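Local coordinates for Peptide/nickel transport system substrate-binding protein (Listeria monocytogenes serotype 1/2a, PDB 5KZT), which binds peptides and probably delivers them to a membrane transporter as the substrate-binding component of a peptide uptake system, at residues A[97-102]-A[169-174]; A[218-223]-A[520-525]. All blocks are in the same frame, centred on the assembly; numbering follows the deposited sequence.

In the fold
Two ways of joining distant parts of one chain are compared here: a contact made by side-chain packing and one bridged by water. Contact 1 sets helix 94-105 against the first turn of helix 171-177. Three of its five touching residues are buried, and an aromatic ring does most of the work. Contact 2 is only partly buried and pairs the connection 218-223 with the turn-bearing segment 520-525, the second near the C-terminus; backbone oxygens and two waters take over the role that the ring plays in contact 1. No secondary-structure element is common to both. Their centres lie about 27 Å apart, their nearest atoms about 13 Å, and contact 1 closes along the sequence before contact 2 opens.

Contact 1. Residues A[97-102]-A[169-174]; sequences YVYSWR and LNEKFV
With CG trans to the backbone N in both residues, Y99 (chi1 168°) and E171 (chi1 177°) meet between helix 94-105 and the start of helix 171-177, one presenting an aromatic face and the other an alkyl chain to lie on it. E171 CB stands 3.6 Å from the centroid of the Y99 ring, almost directly above its centre, a well-placed CH-pi contact. The glutamate continues extended from there: E171 CG stands above the rim, 3.6 Å from Y99 CE1, and the carboxylate, nearly parallel to the ring (12°), reaches out past its CD1/CE1 side, with E171 CD 3.5 Å from Y99 CD1. L169 approaches differently, its CB lying in the ring plane at the edge, 3.9 Å from Y99 CE2. At the far end of the tyrosine, V174 CG1 presses on the hydroxyl, 3.2 Å from Y99 OH. One residue on, S100 CB packs 3.8 Å from L169 CD1, while its OG turns to hydrogen-bond the carbonyl of F167; a backbone bond between L169 and D96 further fixes the incoming loop.

What gives E171 and V174 their spacing is the helix start itself. N170 is the N-cap, its OD1 accepting from F173 N at 2.9 Å, and its ND2 is held by D90. No hydrogen bond crosses between the two segments, so the join depends on dispersion and shape. The carboxylate brings little attraction to an electron-rich ring; its charge is probably stabilised instead by solvent and by the positive end of the helix it begins, leaving the methylenes to supply the adhesion.

Contact 2. Residues A[218-223]-A[520-525]; sequences DKVKLK and TYKETY
V220 and K522 meet through the backbone: V220 CA lies 3.3 Å from K522 O in a CA-H...O contact, with an angle of 162° at the hydrogen, while their side chains cross at about a right angle. Further along, L222 CG sits 3.4 Å from T524 O, and its CD1 branch leans on the T524 side chain. K221 and Y525 run side by side, CB to CB at 3.8 Å; the chi1 of 68° carries the tyrosine ring off from this meeting point. K219 and E523 also run alongside each other, but their charged ends do not touch.

Water does what direct hydrogen bonds do not. One molecule donates to K219 O and to E523 OE1, each at 2.7 Å, bridging main chain and carboxylate. A second accepts from L222 N at 2.9 Å and lies in donating geometry toward both K522 O and T524 O, although the acceptors around it outnumber its protons.

K522 O belongs to a type I beta turn from Y521 to T524, and T524 O follows at its exit. The turn is closed by T524 N to Y521 O at 3.1 Å and links the short strands 519-520 and 525-526. It lies against the loop that joins strands 205-210 and 224-229 of a mixed four-stranded sheet.

In the next shell, K522 NZ forms a salt bridge with D216 and a hydrogen bond with the hydroxyl of Y214, while T524 OG1 is tied to N509 O. L222 also packs on L17 of strand 16-21, and V220 on P193 and F194.

Contact 1. Residues A[97-102]-A[169-174]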
loop_
_atom_site.group_PDB
_atom_site.type_symbol
_atom_site.label_atom_id
_atom_site.label_comp_id
_atom_site.label_asym_id
_atom_site.label_seq_id
_atom_site.Cartn_x
_atom_site.Cartn_y
_atom_site.Cartn_z
ATOM N N TYR A 97 18.808 10.041 9.504
ATOM C CA TYR A 97 18.047 10.311 8.291
ATOM C C TYR A 97 18.928 10.201 7.064
ATOM O O TYR A 97 18.523 9.611 6.049
ATOM C CB TYR A 97 17.405 11.686 8.318
ATOM C CG TYR A 97 16.312 11.833 9.327
ATOM C CD1 TYR A 97 16.604 12.195 10.636
ATOM C CD2 TYR A 97 14.985 11.639 8.981
ATOM C CE1 TYR A 97 15.590 12.333 11.583
ATOM C CE2 TYR A 97 13.971 11.777 9.919
ATOM C CZ TYR A 97 14.288 12.141 11.210
ATOM O OH TYR A 97 13.329 12.312 12.157
ATOM N N VAL A 98 20.131 10.750 7.150
ATOM C CA VAL A 98 21.073 10.648 6.048
ATOM C C VAL A 98 21.333 9.176 5.742
ATOM O O VAL A 98 21.242 8.740 4.585
ATOM C CB VAL A 98 22.394 11.384 6.340
ATOM C CG1 VAL A 98 23.437 11.113 5.261
ATOM C CG2 VAL A 98 22.149 12.877 6.433
ATOM N N TYR A 99 21.640 8.411 6.779
ATOM C CA TYR A 99 21.866 6.979 6.607
ATOM C C TYR A 99 20.684 6.282 5.931
ATOM O O TYR A 99 20.878 5.564 4.965
ATOM C CB TYR A 99 22.187 6.311 7.944
ATOM C CG TYR A 99 22.150 4.812 7.851
ATOM C CD1 TYR A 99 23.140 4.103 7.142
ATOM C CD2 TYR A 99 21.110 4.101 8.412
ATOM C CE1 TYR A 99 23.089 2.725 7.035
ATOM C CE2 TYR A 99 21.050 2.725 8.309
ATOM C CZ TYR A 99 22.035 2.044 7.620
ATOM O OH TYR A 99 21.936 0.672 7.526
ATOM N N SER A 100 19.468 6.489 6.429
ATOM C CA SER A 100 18.321 5.724 5.909
ATOM C C SER A 100 17.879 6.139 4.502
ATOM O O SER A 100 17.454 5.298 3.724
ATOM C CB SER A 100 17.134 5.753 6.854
ATOM O OG SER A 100 16.539 7.019 6.871
ATOM N N TRP A 101 17.958 7.413 4.170
ATOM C CA TRP A 101 17.617 7.825 2.811
ATOM C C TRP A 101 18.678 7.294 1.825
ATOM O O TRP A 101 18.330 6.802 0.747
ATOM C CB TRP A 101 17.490 9.322 2.714
ATOM C CG TRP A 101 16.352 9.921 3.469
ATOM C CD1 TRP A 101 15.682 9.408 4.548
ATOM C CD2 TRP A 101 15.789 11.193 3.219
ATOM N NE1 TRP A 101 14.728 10.304 4.991
ATOM C CE2 TRP A 101 14.772 11.409 4.184
ATOM C CE3 TRP A 101 16.014 12.167 2.245
ATOM C CZ2 TRP A 101 13.998 12.583 4.209
ATOM C CZ3 TRP A 101 15.250 13.340 2.285
ATOM C CH2 TRP A 101 14.262 13.526 3.256
ATOM N N ARG A 102 19.957 7.323 2.212
ATOM C CA ARG A 102 20.972 6.712 1.360
ATOM C C ARG A 102 20.717 5.198 1.225
ATOM O O ARG A 102 20.858 4.645 0.136
ATOM C CB ARG A 102 22.378 6.985 1.876
ATOM C CG ARG A 102 22.834 8.430 1.816
ATOM C CD ARG A 102 24.220 8.572 2.415
ATOM N NE ARG A 102 24.707 9.947 2.393
ATOM C CZ ARG A 102 25.864 10.364 2.904
ATOM N NH1 ARG A 102 26.725 9.519 3.445
ATOM N NH2 ARG A 102 26.172 11.642 2.848
ATOM N N LEU A 169 16.842 5.657 10.475
ATOM C CA LEU A 169 17.316 4.376 10.987
ATOM C C LEU A 169 18.628 4.583 11.729
ATOM O O LEU A 169 19.424 5.455 11.373
ATOM C CB LEU A 169 17.512 3.377 9.844
ATOM C CG LEU A 169 16.214 2.891 9.195
ATOM C CD1 LEU A 169 16.532 2.145 7.904
ATOM C CD2 LEU A 169 15.414 2.013 10.156
ATOM N N ASN A 170 18.823 3.775 12.763
ATOM C CA ASN A 170 20.031 3.770 13.554
ATOM C C ASN A 170 21.101 2.914 12.877
ATOM O O ASN A 170 21.062 1.702 12.969
ATOM C CB ASN A 170 19.702 3.237 14.947
ATOM C CG ASN A 170 20.882 3.306 15.894
ATOM O OD1 ASN A 170 21.920 2.660 15.698
ATOM N ND2 ASN A 170 20.717 4.090 16.946
ATOM N N GLU A 171 22.074 3.553 12.220
ATOM C CA GLU A 171 23.065 2.832 11.406
ATOM C C GLU A 171 23.812 1.768 12.199
ATOM O O GLU A 171 24.026 0.653 11.714
ATOM C CB GLU A 171 24.071 3.786 10.775
ATOM C CG GLU A 171 25.164 3.088 9.966
ATOM C CD GLU A 171 26.009 4.039 9.157
ATOM O OE1 GLU A 171 25.825 5.259 9.246
ATOM O OE2 GLU A 171 26.884 3.554 8.439
ATOM N N LYS A 172 24.203 2.115 13.415
ATOM C CA LYS A 172 24.941 1.185 14.258
ATOM C C LYS A 172 24.145 -0.095 14.521
ATOM O O LYS A 172 24.656 -1.210 14.411
ATOM C CB LYS A 172 25.327 1.860 15.574
ATOM C CG LYS A 172 26.376 1.108 16.366
ATOM C CD LYS A 172 27.052 1.993 17.421
ATOM C CE LYS A 172 26.076 2.422 18.518
ATOM N NZ LYS A 172 26.724 2.495 19.866
ATOM N N PHE A 173 22.892 0.071 14.866
ATOM C CA PHE A 173 22.029 -1.066 15.134
ATOM C C PHE A 173 21.741 -1.912 13.881
ATOM O O PHE A 173 21.831 -3.145 13.935
ATOM C CB PHE A 173 20.723 -0.585 15.748
ATOM C CG PHE A 173 19.799 -1.698 16.133
ATOM C CD1 PHE A 173 19.877 -2.280 17.388
ATOM C CD2 PHE A 173 18.831 -2.151 15.246
ATOM C CE1 PHE A 173 19.012 -3.306 17.763
ATOM C CE2 PHE A 173 17.956 -3.180 15.603
ATOM C CZ PHE A 173 18.043 -3.756 16.870
ATOM N N VAL A 174 21.393 -1.253 12.774
ATOM C CA VAL A 174 21.103 -1.940 11.518
ATOM C C VAL A 174 22.316 -2.740 11.071
ATOM O O VAL A 174 22.183 -3.906 10.681
ATOM C CB VAL A 174 20.636 -0.975 10.388
ATOM C CG1 VAL A 174 20.469 -1.710 9.063
ATOM C CG2 VAL A 174 19.294 -0.337 10.741
#

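Contact 2. Residues A[218-223]-A[520-525]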
loop_
_atom_site.group_PDB
_atom_site.type_symbol
_atom_site.label_atom_id
_atom_site.label_comp_id
_atom_site.label_asym_id
_atom_site.label_seq_id
_atom_site.Cartn_x
_atom_site.Cartn_y
_atom_site.Cartn_z
ATOM N N ASP A 218 3.501 11.162 26.705
ATOM C CA ASP A 218 2.387 11.654 27.530
ATOM C C ASP A 218 1.033 11.727 26.786
ATOM O O ASP A 218 -0.025 11.749 27.419
ATOM C CB ASP A 218 2.734 13.001 28.175
ATOM C CG ASP A 218 3.764 12.877 29.319
ATOM O OD1 ASP A 218 4.112 11.751 29.768
ATOM O OD2 ASP A 218 4.227 13.941 29.793
ATOM N N LYS A 219 1.061 11.761 25.457
ATOM C CA LYS A 219 -0.167 11.706 24.669
ATOM C C LYS A 219 -0.602 10.274 24.320
ATOM O O LYS A 219 -1.663 10.090 23.742
ATOM C CB LYS A 219 0.022 12.497 23.381
ATOM C CG LYS A 219 0.357 13.956 23.629
ATOM C CD LYS A 219 0.053 14.794 22.414
ATOM C CE LYS A 219 0.224 16.258 22.754
ATOM N NZ LYS A 219 0.128 17.063 21.513
ATOM N N VAL A 220 0.225 9.277 24.614
ATOM C CA VAL A 220 -0.104 7.881 24.316
ATOM C C VAL A 220 -0.850 7.336 25.521
ATOM O O VAL A 220 -0.350 7.418 26.643
ATOM C CB VAL A 220 1.158 7.039 24.013
ATOM C CG1 VAL A 220 0.778 5.627 23.595
ATOM C CG2 VAL A 220 1.986 7.703 22.914
ATOM N N LYS A 221 -2.054 6.822 25.293
ATOM C CA LYS A 221 -2.946 6.355 26.374
ATOM C C LYS A 221 -3.049 4.849 26.488
ATOM O O LYS A 221 -3.283 4.338 27.572
ATOM C CB LYS A 221 -4.360 6.947 26.201
ATOM C CG LYS A 221 -4.429 8.476 26.179
ATOM C CD LYS A 221 -3.596 9.120 27.293
ATOM C CE LYS A 221 -3.388 10.626 27.128
ATOM N NZ LYS A 221 -4.521 11.422 27.681
ATOM N N LEU A 222 -2.925 4.148 25.375
ATOM C CA LEU A 222 -2.940 2.687 25.373
ATOM C C LEU A 222 -1.618 2.155 25.918
ATOM O O LEU A 222 -0.557 2.525 25.426
ATOM C CB LEU A 222 -3.172 2.159 23.971
ATOM C CG LEU A 222 -4.590 2.373 23.443
ATOM C CD1 LEU A 222 -4.659 2.064 21.953
ATOM C CD2 LEU A 222 -5.589 1.562 24.243
ATOM N N LYS A 223 -1.676 1.299 26.927
ATOM C CA LYS A 223 -0.454 0.659 27.393
ATOM C C LYS A 223 -0.037 -0.520 26.480
ATOM O O LYS A 223 1.135 -0.815 26.368
ATOM C CB LYS A 223 -0.559 0.269 28.880
ATOM C CG LYS A 223 -1.440 -0.904 29.188
ATOM C CD LYS A 223 -1.692 -0.998 30.695
ATOM C CE LYS A 223 -2.574 -2.187 30.988
ATOM N NZ LYS A 223 -2.820 -2.375 32.419
ATOM N N THR A 520 -3.120 5.195 12.805
ATOM C CA THR A 520 -2.209 5.730 13.811
ATOM C C THR A 520 -2.902 5.529 15.150
ATOM O O THR A 520 -3.927 6.168 15.419
ATOM C CB THR A 520 -1.896 7.206 13.574
ATOM O OG1 THR A 520 -1.287 7.360 12.280
ATOM C CG2 THR A 520 -0.941 7.740 14.665
ATOM N N TYR A 521 -2.358 4.623 15.964
ATOM C CA TYR A 521 -2.939 4.298 17.262
ATOM C C TYR A 521 -2.459 5.207 18.388
ATOM O O TYR A 521 -2.929 5.048 19.525
ATOM C CB TYR A 521 -2.623 2.854 17.660
ATOM C CG TYR A 521 -2.985 1.820 16.628
ATOM C CD1 TYR A 521 -4.229 1.848 15.966
ATOM C CD2 TYR A 521 -2.112 0.803 16.324
ATOM C CE1 TYR A 521 -4.564 0.886 15.018
ATOM C CE2 TYR A 521 -2.439 -0.172 15.381
ATOM C CZ TYR A 521 -3.658 -0.126 14.727
ATOM O OH TYR A 521 -3.935 -1.093 13.779
ATOM N N LYS A 522 -1.543 6.128 18.078
ATOM C CA LYS A 522 -0.848 6.969 19.060
ATOM C C LYS A 522 -1.773 7.513 20.141
ATOM O O LYS A 522 -1.451 7.365 21.305
ATOM C CB LYS A 522 -0.130 8.126 18.360
ATOM C CG LYS A 522 0.638 9.071 19.261
ATOM C CD LYS A 522 1.261 10.203 18.457
ATOM C CE LYS A 522 1.745 11.299 19.386
ATOM N NZ LYS A 522 2.508 12.348 18.664
ATOM N N GLU A 523 -2.891 8.132 19.755
ATOM C CA GLU A 523 -3.768 8.834 20.720
ATOM C C GLU A 523 -5.116 8.154 20.884
ATOM O O GLU A 523 -6.042 8.730 21.445
ATOM C CB GLU A 523 -3.940 10.301 20.323
ATOM C CG GLU A 523 -2.619 11.058 20.220
ATOM C CD GLU A 523 -2.790 12.577 20.200
ATOM O OE1 GLU A 523 -3.339 13.146 21.154
ATOM O OE2 GLU A 523 -2.322 13.230 19.249
ATOM N N THR A 524 -5.227 6.924 20.397
ATOM C CA THR A 524 -6.389 6.094 20.621
ATOM C C THR A 524 -6.512 5.770 22.105
ATOM O O THR A 524 -5.511 5.631 22.813
ATOM C CB THR A 524 -6.266 4.819 19.781
ATOM O OG1 THR A 524 -6.079 5.229 18.426
ATOM C CG2 THR A 524 -7.490 3.910 19.895
ATOM N N TYR A 525 -7.741 5.692 22.586
ATOM C CA TYR A 525 -7.979 5.320 23.990
ATOM C C TYR A 525 -9.333 4.645 24.127
ATOM O O TYR A 525 -10.144 4.669 23.191
ATOM C CB TYR A 525 -7.865 6.570 24.916
ATOM C CG TYR A 525 -8.953 7.588 24.727
ATOM C CD1 TYR A 525 -8.831 8.607 23.782
ATOM C CD2 TYR A 525 -10.116 7.540 25.498
ATOM C CE1 TYR A 525 -9.853 9.541 23.602
ATOM C CE2 TYR A 525 -11.135 8.457 25.323
ATOM C CZ TYR A 525 -11.006 9.452 24.383
ATOM O OH TYR A 525 -12.049 10.342 24.217
HETATM O O HOH W 1 -3.621 11.967 23.546
HETATM O O HOH W 2 -2.885 5.474 22.765
#